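Local coordinates for protein SidF, inhibitor of growth family, member 3 (Legionella pneumophila subsp. pneumophila, PDB 4FYE) that is a Legionella phosphoinositide phosphatase that probably removes the 3-phosphate of phosphatidylinositol 3,4,5-trisphosphate, at residues I202-C207 / T701-L706; N623-Q628 / G717-Q722; A657-G662 / A725-N730; A664-M669 / T676-D681; H682-G687 / Q695-L700. The protein carries 1 engineered substitution. All blocks are in the same frame, centred on the assembly; numbering follows the deposited sequence.

Contact 1: I202-C207 / T701-L706; sequences IMYIPC and TTIQAL
Ile703 reaches across to Tyr204 and Ile202, and nearly all of the contact passes through its branched side chain. From CB, the ethyl branch starts with CG1 set opposite the backbone N (chi1 -158°), which carries it over the phenol ring. CG1 stands 4.2 Å from the centroid of the Tyr204 ring and 11° off its normal, a CH-pi contact close to the middle of the face. Strand 199-206 runs within a six-stranded mixed sheet, between strands 184-189 and 247-254, and helix 701-712 packs against it here; the two local axes approach to 9.4 Å at a shallow 23°. The other branch, CG2, lies 4.2 Å from Tyr204 OH, a hydroxyl whose hydrogen bond goes to Gln654 of helix 652-668. Past CG1 the chain turns, and terminal CD1 comes to rest 3.6 Å from Ile202 O, against the strand backbone. The Tyr204 ring also meets His707, one turn further along the helix, with the two ring planes steeply inclined.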
# COMPACT_ATOMS: atom_id res chain seq x y z
N ILE A 202 -14.03 1.78 -4.13
CA ILE A 202 -12.71 1.60 -3.59
C ILE A 202 -12.54 2.62 -2.48
O ILE A 202 -12.86 3.79 -2.66
CB ILE A 202 -11.61 1.91 -4.62
CG1 ILE A 202 -11.79 1.13 -5.91
CG2 ILE A 202 -10.23 1.58 -4.02
CD1 ILE A 202 -11.07 1.81 -7.05
N MET A 203 -11.96 2.21 -1.35
CA MET A 203 -11.69 3.15 -0.29
C MET A 203 -10.32 2.94 0.34
O MET A 203 -9.73 1.92 0.16
CB MET A 203 -12.78 3.08 0.75
CG MET A 203 -13.18 1.69 1.16
SD MET A 203 -14.34 1.85 2.56
CE MET A 203 -15.98 1.98 1.82
N TYR A 204 -9.80 3.99 0.97
CA TYR A 204 -8.56 4.02 1.67
C TYR A 204 -9.01 4.44 3.04
O TYR A 204 -9.66 5.53 3.20
CB TYR A 204 -7.53 5.03 1.07
CG TYR A 204 -6.77 4.58 -0.21
CD1 TYR A 204 -7.16 3.49 -0.96
CD2 TYR A 204 -5.68 5.27 -0.66
CE1 TYR A 204 -6.47 3.09 -2.09
CE2 TYR A 204 -4.99 4.91 -1.83
CZ TYR A 204 -5.37 3.82 -2.53
OH TYR A 204 -4.67 3.47 -3.69
N ILE A 205 -8.80 3.53 4.01
CA ILE A 205 -9.10 3.80 5.37
C ILE A 205 -7.76 3.91 6.05
O ILE A 205 -6.95 3.02 5.97
CB ILE A 205 -9.91 2.68 5.99
CG1 ILE A 205 -11.21 2.45 5.24
CG2 ILE A 205 -10.24 3.01 7.45
CD1 ILE A 205 -11.77 1.05 5.58
N PRO A 206 -7.50 5.03 6.67
CA PRO A 206 -6.19 5.22 7.30
C PRO A 206 -6.05 4.23 8.44
O PRO A 206 -6.94 4.07 9.27
CB PRO A 206 -6.30 6.59 7.94
CG PRO A 206 -7.57 7.20 7.45
CD PRO A 206 -8.47 6.09 7.03
N CYS A 207 -4.91 3.61 8.56
CA CYS A 207 -4.75 2.79 9.69
C CYS A 207 -3.41 3.05 10.26
O CYS A 207 -2.63 3.82 9.71
CB CYS A 207 -4.84 1.32 9.26
SG CYS A 207 -3.62 0.99 8.01
N THR A 701 -7.89 6.42 -11.36
CA THR A 701 -6.93 7.48 -10.91
C THR A 701 -7.56 8.39 -9.90
O THR A 701 -6.88 9.17 -9.18
CB THR A 701 -6.39 8.31 -12.05
OG1 THR A 701 -7.40 8.32 -13.09
CG2 THR A 701 -5.07 7.65 -12.57
N THR A 702 -8.85 8.27 -9.77
CA THR A 702 -9.52 9.24 -8.93
C THR A 702 -9.22 9.11 -7.44
O THR A 702 -8.93 10.12 -6.80
CB THR A 702 -10.98 9.57 -9.39
OG1 THR A 702 -11.91 9.07 -8.48
CG2 THR A 702 -11.27 9.07 -10.74
N ILE A 703 -9.18 7.88 -6.92
CA ILE A 703 -8.77 7.62 -5.53
C ILE A 703 -7.31 8.04 -5.31
O ILE A 703 -7.01 8.53 -4.23
CB ILE A 703 -9.03 6.13 -5.09
CG1 ILE A 703 -9.12 5.98 -3.57
CG2 ILE A 703 -7.97 5.14 -5.61
CD1 ILE A 703 -10.43 6.48 -3.02
N GLN A 704 -6.44 7.92 -6.34
CA GLN A 704 -5.07 8.33 -6.25
C GLN A 704 -4.98 9.84 -6.08
O GLN A 704 -4.20 10.31 -5.30
CB GLN A 704 -4.24 7.91 -7.50
CG GLN A 704 -4.18 6.41 -7.66
CD GLN A 704 -3.45 6.01 -8.92
OE1 GLN A 704 -3.95 5.18 -9.70
NE2 GLN A 704 -2.26 6.59 -9.13
N ALA A 705 -5.80 10.60 -6.79
CA ALA A 705 -5.64 12.03 -6.66
C ALA A 705 -6.15 12.50 -5.30
O ALA A 705 -5.59 13.44 -4.70
CB ALA A 705 -6.30 12.77 -7.80
N LEU A 706 -7.15 11.79 -4.78
CA LEU A 706 -7.68 12.07 -3.43
C LEU A 706 -6.68 11.77 -2.34
O LEU A 706 -6.46 12.59 -1.47
CB LEU A 706 -8.88 11.16 -3.16
CG LEU A 706 -10.24 11.75 -3.40
CD1 LEU A 706 -11.25 10.95 -2.58
CD2 LEU A 706 -10.21 13.19 -2.86

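Contact 2: N623-Q628 / G717-Q722; sequences NNFKLQ and GKFEIQ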
# COMPACT_ATOMS: atom_id res chain seq x y z
N ASN A 623 5.35 -4.96 -20.15
CA ASN A 623 5.02 -5.81 -18.98
C ASN A 623 5.25 -5.14 -17.69
O ASN A 623 5.22 -5.78 -16.67
CB ASN A 623 5.86 -7.10 -18.96
CG ASN A 623 5.61 -7.95 -20.16
OD1 ASN A 623 6.53 -8.55 -20.72
ND2 ASN A 623 4.36 -7.97 -20.60
N ASN A 624 5.52 -3.85 -17.73
CA ASN A 624 5.86 -3.12 -16.52
C ASN A 624 5.12 -3.38 -15.19
O ASN A 624 5.73 -3.61 -14.13
CB ASN A 624 6.00 -1.63 -16.80
CG ASN A 624 6.90 -0.93 -15.81
OD1 ASN A 624 6.86 0.33 -15.69
ND2 ASN A 624 7.73 -1.68 -15.13
N PHE A 625 3.85 -3.34 -15.01
CA PHE A 625 3.80 -3.67 -13.48
C PHE A 625 3.39 -5.12 -13.21
O PHE A 625 2.91 -5.47 -12.10
CB PHE A 625 2.81 -2.73 -12.77
CG PHE A 625 3.29 -1.29 -12.61
CD1 PHE A 625 3.43 -0.74 -11.32
CD2 PHE A 625 3.66 -0.51 -13.71
CE1 PHE A 625 3.82 0.57 -11.12
CE2 PHE A 625 4.08 0.82 -13.52
CZ PHE A 625 4.16 1.37 -12.23
N LYS A 626 3.46 -5.97 -14.25
CA LYS A 626 2.70 -7.23 -14.27
C LYS A 626 3.18 -8.26 -13.21
O LYS A 626 2.36 -8.99 -12.62
CB LYS A 626 2.75 -7.90 -15.63
CG LYS A 626 2.26 -7.04 -16.76
CD LYS A 626 1.79 -7.96 -17.87
CE LYS A 626 1.39 -7.14 -19.10
NZ LYS A 626 1.14 -8.18 -20.14
N LEU A 627 4.49 -8.30 -12.95
CA LEU A 627 5.04 -9.40 -12.18
C LEU A 627 4.72 -9.07 -10.74
O LEU A 627 4.21 -9.93 -10.02
CB LEU A 627 6.54 -9.63 -12.43
CG LEU A 627 7.28 -10.60 -11.48
CD1 LEU A 627 6.64 -11.99 -11.45
CD2 LEU A 627 8.76 -10.68 -11.88
N GLN A 628 4.93 -7.80 -10.37
CA GLN A 628 4.60 -7.28 -9.05
C GLN A 628 3.12 -7.48 -8.79
O GLN A 628 2.71 -7.97 -7.71
CB GLN A 628 5.03 -5.82 -9.00
CG GLN A 628 6.52 -5.56 -9.33
CD GLN A 628 6.80 -5.27 -10.81
OE1 GLN A 628 6.22 -5.85 -11.68
NE2 GLN A 628 7.77 -4.42 -11.10
N GLY A 717 0.04 11.89 -7.69
CA GLY A 717 0.65 10.83 -8.34
C GLY A 717 1.54 11.50 -9.37
O GLY A 717 1.02 12.13 -10.29
N LYS A 718 2.84 11.31 -9.27
CA LYS A 718 3.80 11.85 -10.22
C LYS A 718 4.61 10.80 -10.98
O LYS A 718 5.65 11.13 -11.53
CB LYS A 718 4.86 12.67 -9.44
CG LYS A 718 5.17 13.97 -10.10
CD LYS A 718 6.67 14.17 -10.28
CE LYS A 718 6.96 15.18 -11.38
NZ LYS A 718 8.42 15.29 -11.67
N PHE A 719 4.20 9.54 -10.97
CA PHE A 719 4.87 8.46 -11.71
C PHE A 719 5.13 8.76 -13.22
O PHE A 719 4.20 9.08 -13.94
CB PHE A 719 4.05 7.19 -11.62
CG PHE A 719 4.62 6.05 -12.45
CD1 PHE A 719 5.89 5.53 -12.17
CD2 PHE A 719 3.90 5.51 -13.54
CE1 PHE A 719 6.42 4.51 -12.92
CE2 PHE A 719 4.44 4.47 -14.27
CZ PHE A 719 5.69 3.97 -13.97
N GLU A 720 6.35 8.57 -13.72
CA GLU A 720 6.56 8.75 -15.16
C GLU A 720 6.20 7.51 -15.91
O GLU A 720 6.92 6.50 -15.83
CB GLU A 720 7.97 9.11 -15.45
CG GLU A 720 8.28 10.51 -15.00
CD GLU A 720 9.77 10.80 -15.05
OE1 GLU A 720 10.31 11.20 -13.98
OE2 GLU A 720 10.39 10.61 -16.13
N ILE A 721 5.11 7.57 -16.66
CA ILE A 721 4.68 6.41 -17.39
C ILE A 721 5.81 5.98 -18.35
O ILE A 721 6.43 6.84 -18.96
CB ILE A 721 3.33 6.65 -18.09
CG1 ILE A 721 2.23 6.82 -17.02
CG2 ILE A 721 3.00 5.47 -18.98
CD1 ILE A 721 0.95 7.53 -17.52
N GLN A 722 6.09 4.67 -18.42
CA GLN A 722 7.19 4.13 -19.21
C GLN A 722 6.72 3.65 -20.53
O GLN A 722 7.44 3.78 -21.49
CB GLN A 722 7.87 2.95 -18.51
CG GLN A 722 8.71 3.39 -17.30
CD GLN A 722 9.70 4.48 -17.62
OE1 GLN A 722 9.50 5.62 -17.24
NE2 GLN A 722 10.76 4.14 -18.33
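Phe625 and Phe719 supply the aromatic part of this contact. Their centroids are 5.2 Å apart and their planes stand at 81°, which defines an offset edge-to-face pair: the edge of Phe625 is directed at the face of Phe719. The approach is closest between Phe625 CZ and Phe719 CZ, at 3.5 Å, and Phe625 CE2 is 3.7 Å from Phe719 CE2, so the meeting lies toward one end of the Phe719 ring, in line with the offset. Phe719 extends to this point with CG opposite its backbone N (chi1 176°). In fold terms, the entrance to helix 626-637 is joined to the long loop between helices 701-712 and 733-741, and Arg655 of helix 652-668 touches both phenylalanine side chains. Van der Waals packing of a polar side chain forms a second group: the amide end of Asn624 rests against CB and CG of Gln722, whose chain bends at chi2 and leads its own amide away, the two amide planes being 74° apart. Backbone hydrogen bonding shapes the first segment, where Phe625 holds the N-cap position and Lys626 N donates to Asn623 O over 3.0 Å.

Contact 3: A657-G662 / A725-N730; sequences AQKIVG and ANFADN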
# COMPACT_ATOMS: atom_id res chain seq x y z
N ALA A 657 -0.88 -0.24 -6.78
CA ALA A 657 -2.21 -0.49 -6.16
C ALA A 657 -3.34 -0.43 -7.21
O ALA A 657 -4.32 -1.21 -7.13
CB ALA A 657 -2.48 0.47 -4.99
N GLN A 658 -3.17 0.43 -8.22
CA GLN A 658 -4.16 0.59 -9.29
C GLN A 658 -4.22 -0.69 -10.14
O GLN A 658 -5.30 -1.13 -10.53
CB GLN A 658 -3.75 1.76 -10.23
CG GLN A 658 -4.50 1.77 -11.59
CD GLN A 658 -4.18 2.98 -12.58
OE1 GLN A 658 -4.68 2.98 -13.73
NE2 GLN A 658 -3.38 3.93 -12.17
N LYS A 659 -3.07 -1.25 -10.48
CA LYS A 659 -3.03 -2.51 -11.21
C LYS A 659 -3.69 -3.64 -10.38
O LYS A 659 -4.47 -4.45 -10.90
CB LYS A 659 -1.56 -2.82 -11.51
CG LYS A 659 -1.15 -2.81 -12.97
CD LYS A 659 -1.25 -1.49 -13.66
CE LYS A 659 -0.78 -1.58 -15.13
NZ LYS A 659 -1.85 -1.78 -16.19
N ILE A 660 -3.46 -3.69 -9.07
CA ILE A 660 -3.98 -4.84 -8.31
C ILE A 660 -5.46 -4.66 -8.09
O ILE A 660 -6.22 -5.63 -8.21
CB ILE A 660 -3.29 -4.92 -6.94
CG1 ILE A 660 -1.83 -5.30 -7.12
CG2 ILE A 660 -3.99 -5.90 -6.03
CD1 ILE A 660 -0.96 -4.75 -6.02
N VAL A 661 -5.90 -3.44 -7.75
CA VAL A 661 -7.30 -3.27 -7.41
C VAL A 661 -8.07 -3.44 -8.71
O VAL A 661 -9.11 -4.07 -8.71
CB VAL A 661 -7.67 -1.89 -6.82
CG1 VAL A 661 -8.96 -2.00 -6.06
CG2 VAL A 661 -6.68 -1.45 -5.81
N GLY A 662 -7.56 -2.91 -9.83
CA GLY A 662 -8.32 -2.93 -11.08
C GLY A 662 -8.44 -4.40 -11.51
O GLY A 662 -9.48 -4.85 -12.03
N ALA A 725 0.69 2.55 -23.22
CA ALA A 725 -0.38 1.61 -23.38
C ALA A 725 -0.75 0.86 -22.08
O ALA A 725 -1.80 0.20 -22.03
CB ALA A 725 0.00 0.67 -24.49
N ASN A 726 0.11 1.00 -21.05
CA ASN A 726 -0.15 0.51 -19.68
C ASN A 726 -1.20 1.23 -18.86
O ASN A 726 -1.65 0.64 -17.87
CB ASN A 726 1.11 0.44 -18.83
CG ASN A 726 2.07 -0.66 -19.30
OD1 ASN A 726 1.63 -1.62 -19.91
ND2 ASN A 726 3.39 -0.52 -19.00
N PHE A 727 -1.60 2.46 -19.25
CA PHE A 727 -2.54 3.22 -18.45
C PHE A 727 -3.54 4.02 -19.30
O PHE A 727 -3.19 4.60 -20.34
CB PHE A 727 -1.76 4.14 -17.52
CG PHE A 727 -0.95 3.40 -16.48
CD1 PHE A 727 -1.54 2.96 -15.32
CD2 PHE A 727 0.41 3.16 -16.67
CE1 PHE A 727 -0.78 2.26 -14.37
CE2 PHE A 727 1.17 2.50 -15.73
CZ PHE A 727 0.56 2.02 -14.58
N ALA A 728 -4.78 4.05 -18.84
CA ALA A 728 -5.84 4.84 -19.45
C ALA A 728 -5.47 6.32 -19.45
O ALA A 728 -5.73 7.04 -20.42
CB ALA A 728 -7.12 4.64 -18.70
N ASP A 729 -4.81 6.79 -18.41
CA ASP A 729 -4.59 8.24 -18.28
C ASP A 729 -3.19 8.67 -18.83
O ASP A 729 -2.32 7.87 -19.12
CB ASP A 729 -4.71 8.67 -16.84
CG ASP A 729 -3.49 8.28 -16.05
OD1 ASP A 729 -3.38 7.06 -15.81
OD2 ASP A 729 -2.59 9.13 -15.78
N ASN A 730 -2.97 9.96 -18.97
CA ASN A 730 -1.81 10.42 -19.66
C ASN A 730 -0.79 11.11 -18.69
O ASN A 730 0.08 11.84 -19.15
CB ASN A 730 -2.29 11.40 -20.70
CG ASN A 730 -2.99 12.68 -20.11
OD1 ASN A 730 -2.96 12.94 -18.91
ND2 ASN A 730 -3.57 13.50 -20.98
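The Phe727 ring is met by Gln658 at its edge and by Lys659 over a face. At the edge, Gln658 CD lies in the ring plane, 3.8 Å from Phe727 CD1, and the flat amide is turned 65° from the ring. Over the face, Lys659 NZ is 4.8 Å from the ring centroid and 20° off the normal, the geometry of a cation-pi interaction; Arg655 makes another with the same ring. Both Gln658 and Lys659 belong to helix 652-668, which follows strand 641-645 after a short loop, an order consistent with the strand, phosphate-binding loop and helix of CX5R phosphatases. The partner segment comes from the loop ahead of helix 733-741, so this contact joins that loop to the helix. Gln658 reaches the ring with an extended chain, whereas Lys659 is bent, with chi2 at 65° and a further turn at its end. The chi2 bend brings Lys659 CD to 3.8 Å from Phe727 CE1, where the aliphatic part packs obliquely; the later turn at chi4 swings the ammonium. Neighbouring loops hold the second segment as well: the Asn726 amide bonds to Arg683 and to Gly621 O, and Phe727 O accepts from His686. The ammonium also serves the backbone, Lys659 NZ donating to Asn726 O at 3.0 Å from within the carbonyl plane.

Contact 4: A664-M669 / T676-D681; sequences ALWTAM and TGEFLD
Trp666 and Phe679 cross at a slant, touching near their roots: Trp666 CB is 4.0 Å from Phe679 CD2, and Phe679 CB is 4.1 Å from Trp666 CG. Each has CG opposite its backbone N (chi1 178° for Trp666, -173° for Phe679), so both side chains extend from their helices into the interface. Further along the indole, NE1 lies 3.9 Å from Glu678 CB, and the Glu678 carboxylate is steeply turned, its plane 78° from that of the indole. The contact closes the loop that joins two consecutive helices, the C-terminal end of helix 652-668 facing the short helix 678-681 after a nine-residue connection. Thr676 crosses the indole at about a right angle and puts OG1 near the ring plane, beside NE1. That same OG1 accepts from Glu678 N at 3.1 Å, forming an ST turn at the start of the short helix, where Gly677 is the N-cap residue with positive phi. Helix 692-699 also packs against both aromatic residues, through Val693 on Trp666 and Leu696 on Phe679.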
# COMPACT_ATOMS: atom_id res chain seq x y z
N ALA A 664 -8.37 -6.99 -9.51
CA ALA A 664 -9.34 -7.64 -8.58
C ALA A 664 -10.82 -7.37 -9.00
O ALA A 664 -11.68 -8.29 -9.00
CB ALA A 664 -9.11 -7.14 -7.16
N LEU A 665 -11.12 -6.11 -9.37
CA LEU A 665 -12.47 -5.78 -9.73
C LEU A 665 -12.87 -6.41 -11.08
O LEU A 665 -13.95 -6.93 -11.26
CB LEU A 665 -12.66 -4.30 -9.74
CG LEU A 665 -12.76 -3.66 -8.34
CD1 LEU A 665 -12.65 -2.19 -8.62
CD2 LEU A 665 -14.08 -3.95 -7.60
N TRP A 666 -11.98 -6.35 -12.04
CA TRP A 666 -12.28 -6.92 -13.30
C TRP A 666 -12.59 -8.40 -13.15
O TRP A 666 -13.55 -8.92 -13.71
CB TRP A 666 -11.08 -6.68 -14.21
CG TRP A 666 -11.31 -7.30 -15.55
CD1 TRP A 666 -10.88 -8.54 -16.00
CD2 TRP A 666 -12.09 -6.74 -16.61
NE1 TRP A 666 -11.28 -8.77 -17.27
CE2 TRP A 666 -12.08 -7.74 -17.69
CE3 TRP A 666 -12.85 -5.59 -16.75
CZ2 TRP A 666 -12.77 -7.54 -18.90
CZ3 TRP A 666 -13.55 -5.39 -17.96
CH2 TRP A 666 -13.49 -6.34 -19.01
N THR A 667 -11.81 -9.12 -12.36
CA THR A 667 -11.95 -10.58 -12.27
C THR A 667 -13.15 -10.96 -11.47
O THR A 667 -13.90 -11.87 -11.84
CB THR A 667 -10.70 -11.16 -11.62
OG1 THR A 667 -9.56 -10.67 -12.35
CG2 THR A 667 -10.70 -12.68 -11.67
N ALA A 668 -13.37 -10.28 -10.36
CA ALA A 668 -14.55 -10.60 -9.59
C ALA A 668 -15.87 -10.41 -10.36
O ALA A 668 -16.83 -11.11 -10.08
CB ALA A 668 -14.57 -9.81 -8.30
N MET A 669 -15.93 -9.48 -11.32
CA MET A 669 -17.17 -9.26 -12.04
C MET A 669 -17.36 -10.08 -13.36
O MET A 669 -18.32 -9.84 -14.14
CB MET A 669 -17.29 -7.79 -12.31
CG MET A 669 -17.19 -6.96 -11.04
SD MET A 669 -17.35 -5.24 -11.57
CE MET A 669 -18.89 -5.32 -12.50
N THR A 676 -8.32 -14.02 -16.34
CA THR A 676 -7.92 -14.08 -17.78
C THR A 676 -6.63 -13.32 -18.14
O THR A 676 -6.05 -13.53 -19.21
CB THR A 676 -9.01 -13.50 -18.71
OG1 THR A 676 -9.19 -12.07 -18.48
CG2 THR A 676 -10.30 -14.24 -18.51
N GLY A 677 -6.18 -12.42 -17.27
CA GLY A 677 -5.08 -11.53 -17.65
C GLY A 677 -5.48 -10.33 -18.52
O GLY A 677 -4.67 -9.43 -18.77
N GLU A 678 -6.72 -10.28 -18.96
CA GLU A 678 -7.15 -9.17 -19.81
C GLU A 678 -6.81 -7.78 -19.27
O GLU A 678 -6.29 -6.93 -20.00
CB GLU A 678 -8.64 -9.25 -20.08
CG GLU A 678 -9.04 -8.82 -21.50
CD GLU A 678 -10.28 -9.55 -21.98
OE1 GLU A 678 -10.91 -10.29 -21.16
OE2 GLU A 678 -10.62 -9.38 -23.19
N PHE A 679 -7.09 -7.56 -17.98
CA PHE A 679 -6.93 -6.26 -17.37
C PHE A 679 -5.47 -5.90 -17.44
O PHE A 679 -5.12 -4.74 -17.56
CB PHE A 679 -7.42 -6.20 -15.91
CG PHE A 679 -7.41 -4.82 -15.36
CD1 PHE A 679 -6.30 -4.33 -14.74
CD2 PHE A 679 -8.46 -3.99 -15.58
CE1 PHE A 679 -6.25 -3.04 -14.27
CE2 PHE A 679 -8.42 -2.69 -15.14
CZ PHE A 679 -7.30 -2.22 -14.50
N LEU A 680 -4.58 -6.87 -17.36
CA LEU A 680 -3.17 -6.50 -17.44
C LEU A 680 -2.63 -6.40 -18.87
O LEU A 680 -1.91 -5.47 -19.16
CB LEU A 680 -2.33 -7.44 -16.60
CG LEU A 680 -2.49 -7.43 -15.07
CD1 LEU A 680 -1.46 -8.44 -14.53
CD2 LEU A 680 -2.20 -6.00 -14.56
N ASP A 681 -3.03 -7.31 -19.76
CA ASP A 681 -2.45 -7.45 -21.09
C ASP A 681 -3.05 -6.44 -22.03
O ASP A 681 -2.36 -5.97 -22.97
CB ASP A 681 -2.68 -8.88 -21.63
CG ASP A 681 -2.04 -9.99 -20.72
OD1 ASP A 681 -1.13 -9.66 -19.90
OD2 ASP A 681 -2.42 -11.20 -20.85

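Contact 5: H682-G687 / Q695-L700; sequences HRRTHG and QLDREL
Arg684 and Asp697 make the tight, buried side of this contact. Arg684 NH1 donates to Asp697 OD2 at 3.0 Å with an N-H...O angle of 161°, a salt bridge made through a single oxygen. That oxygen lies near the guanidinium plane, but the nitrogen approaches it from above the carboxylate, the two planes being 81° apart. Bends at chi2 and chi3 fold the arginine back on its own loop, where NH2 is 2.7 Å from His682 O; NH2 also donates to Phe679 O. The looser side is where buried Arg698 stretches out to the partly exposed Gly687: its NH2 makes a weak bond to Gly687 O, 3.1 Å long and bent to 133°. Together the two links tie the loop after helix 678-681 to helix 692-699. Because Asp697 OD2 also accepts from Ala728 N, two donors serve one buried oxygen, an arrangement that would favour an ionised carboxylate, while the three bonds from Arg684 NH1 and NH2 fix the rotation of its guanidinium.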
# COMPACT_ATOMS: atom_id res chain seq x y z
N HIS A 682 -4.32 -6.09 -21.81
CA HIS A 682 -5.01 -5.14 -22.70
C HIS A 682 -4.19 -3.87 -22.90
O HIS A 682 -3.71 -3.26 -21.94
CB HIS A 682 -6.47 -4.81 -22.29
CG HIS A 682 -7.19 -3.95 -23.33
ND1 HIS A 682 -7.12 -2.57 -23.33
CD2 HIS A 682 -7.90 -4.30 -24.48
CE1 HIS A 682 -7.78 -2.09 -24.39
NE2 HIS A 682 -8.26 -3.14 -25.10
N ARG A 683 -4.00 -3.51 -24.16
CA ARG A 683 -3.22 -2.36 -24.55
C ARG A 683 -4.14 -1.12 -24.61
O ARG A 683 -4.96 -0.99 -25.54
CB ARG A 683 -2.52 -2.62 -25.94
CG ARG A 683 -1.44 -3.74 -25.97
CD ARG A 683 -0.31 -3.57 -24.91
NE ARG A 683 -0.69 -3.82 -23.49
CZ ARG A 683 -0.03 -3.29 -22.42
NH1 ARG A 683 1.04 -2.47 -22.59
NH2 ARG A 683 -0.39 -3.57 -21.16
N ARG A 684 -4.00 -0.18 -23.67
CA ARG A 684 -4.90 1.00 -23.68
C ARG A 684 -4.63 1.85 -24.89
O ARG A 684 -3.47 1.98 -25.32
CB ARG A 684 -4.81 1.82 -22.39
CG ARG A 684 -5.72 1.31 -21.29
CD ARG A 684 -4.98 0.79 -20.04
NE ARG A 684 -4.65 -0.62 -20.10
CZ ARG A 684 -4.74 -1.53 -19.10
NH1 ARG A 684 -5.21 -1.25 -17.90
NH2 ARG A 684 -4.38 -2.79 -19.36
N THR A 685 -5.68 2.42 -25.48
CA THR A 685 -5.54 3.20 -26.72
C THR A 685 -5.94 4.66 -26.60
O THR A 685 -5.62 5.39 -27.50
CB THR A 685 -6.34 2.61 -27.89
OG1 THR A 685 -7.71 2.51 -27.49
CG2 THR A 685 -5.85 1.21 -28.24
N HIS A 686 -6.62 5.08 -25.52
CA HIS A 686 -6.84 6.53 -25.28
C HIS A 686 -7.75 7.19 -26.31
O HIS A 686 -7.75 8.41 -26.46
CB HIS A 686 -5.50 7.30 -25.18
CG HIS A 686 -4.44 6.53 -24.44
ND1 HIS A 686 -3.45 5.85 -25.07
CD2 HIS A 686 -4.26 6.30 -23.07
CE1 HIS A 686 -2.67 5.25 -24.15
NE2 HIS A 686 -3.19 5.51 -22.93
N GLY A 687 -8.52 6.37 -26.99
CA GLY A 687 -9.35 6.77 -28.13
C GLY A 687 -10.70 7.33 -27.70
O GLY A 687 -11.00 7.42 -26.51
N GLN A 695 -12.12 1.32 -19.86
CA GLN A 695 -13.15 2.11 -19.23
C GLN A 695 -13.03 1.95 -17.69
O GLN A 695 -13.16 2.93 -16.93
CB GLN A 695 -14.55 1.71 -19.76
CG GLN A 695 -15.60 2.72 -19.33
CD GLN A 695 -17.05 2.20 -19.26
OE1 GLN A 695 -17.81 2.65 -18.39
NE2 GLN A 695 -17.44 1.28 -20.18
N LEU A 696 -12.76 0.72 -17.24
CA LEU A 696 -12.47 0.52 -15.82
C LEU A 696 -11.21 1.28 -15.46
O LEU A 696 -11.14 1.97 -14.44
CB LEU A 696 -12.26 -0.96 -15.50
CG LEU A 696 -12.71 -1.52 -14.13
CD1 LEU A 696 -11.98 -2.78 -13.72
CD2 LEU A 696 -12.77 -0.58 -12.95
N ASP A 697 -10.18 1.13 -16.29
CA ASP A 697 -8.92 1.70 -15.92
C ASP A 697 -9.13 3.22 -15.71
O ASP A 697 -8.54 3.79 -14.85
CB ASP A 697 -7.85 1.35 -16.99
CG ASP A 697 -6.40 1.45 -16.46
OD1 ASP A 697 -6.16 1.25 -15.23
OD2 ASP A 697 -5.48 1.67 -17.29
N ARG A 698 -10.05 3.84 -16.46
CA ARG A 698 -10.30 5.26 -16.37
C ARG A 698 -10.80 5.60 -15.01
O ARG A 698 -10.55 6.69 -14.51
CB ARG A 698 -11.29 5.73 -17.44
CG ARG A 698 -10.63 5.83 -18.81
CD ARG A 698 -11.60 6.31 -19.82
NE ARG A 698 -10.95 6.55 -21.11
CZ ARG A 698 -11.62 6.92 -22.22
NH1 ARG A 698 -12.95 7.03 -22.18
NH2 ARG A 698 -10.97 7.17 -23.39
N GLU A 699 -11.37 4.65 -14.32
CA GLU A 699 -11.99 5.00 -13.04
C GLU A 699 -10.91 5.19 -11.96
O GLU A 699 -11.05 6.04 -11.07
CB GLU A 699 -12.99 3.94 -12.58
CG GLU A 699 -14.22 3.69 -13.45
CD GLU A 699 -15.12 4.91 -13.53
OE1 GLU A 699 -16.05 4.86 -14.33
OE2 GLU A 699 -14.89 5.94 -12.84
N LEU A 700 -9.83 4.41 -12.07
CA LEU A 700 -8.90 4.19 -10.96
C LEU A 700 -7.97 5.35 -10.58
O LEU A 700 -7.33 5.32 -9.54
CB LEU A 700 -8.10 2.92 -11.23
CG LEU A 700 -9.06 1.84 -11.71
CD1 LEU A 700 -8.27 0.68 -12.27
CD2 LEU A 700 -9.94 1.39 -10.55

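From the N terminus, residues 202-207 open the widest loop, which contact 1 closes nearly five hundred residues later at 701-706. Inside it, 623-628 and then 657-662 open contacts 2 and 3, which close at 717-722 and 725-730; contacts 1, 2 and 3 therefore all cross one another. Contacts 4 and 5 are short-range, follow each other in series and nest inside all three larger loops. Contacts 3 and 4 both use helix 652-668, and contacts 3 and 5 have centres about 8 Å apart. Together they tie the six-stranded sheet, the start of helix 626-637, helix 652-668, the helices from 678 to 712 and the late loop before helix 733-741 into one body.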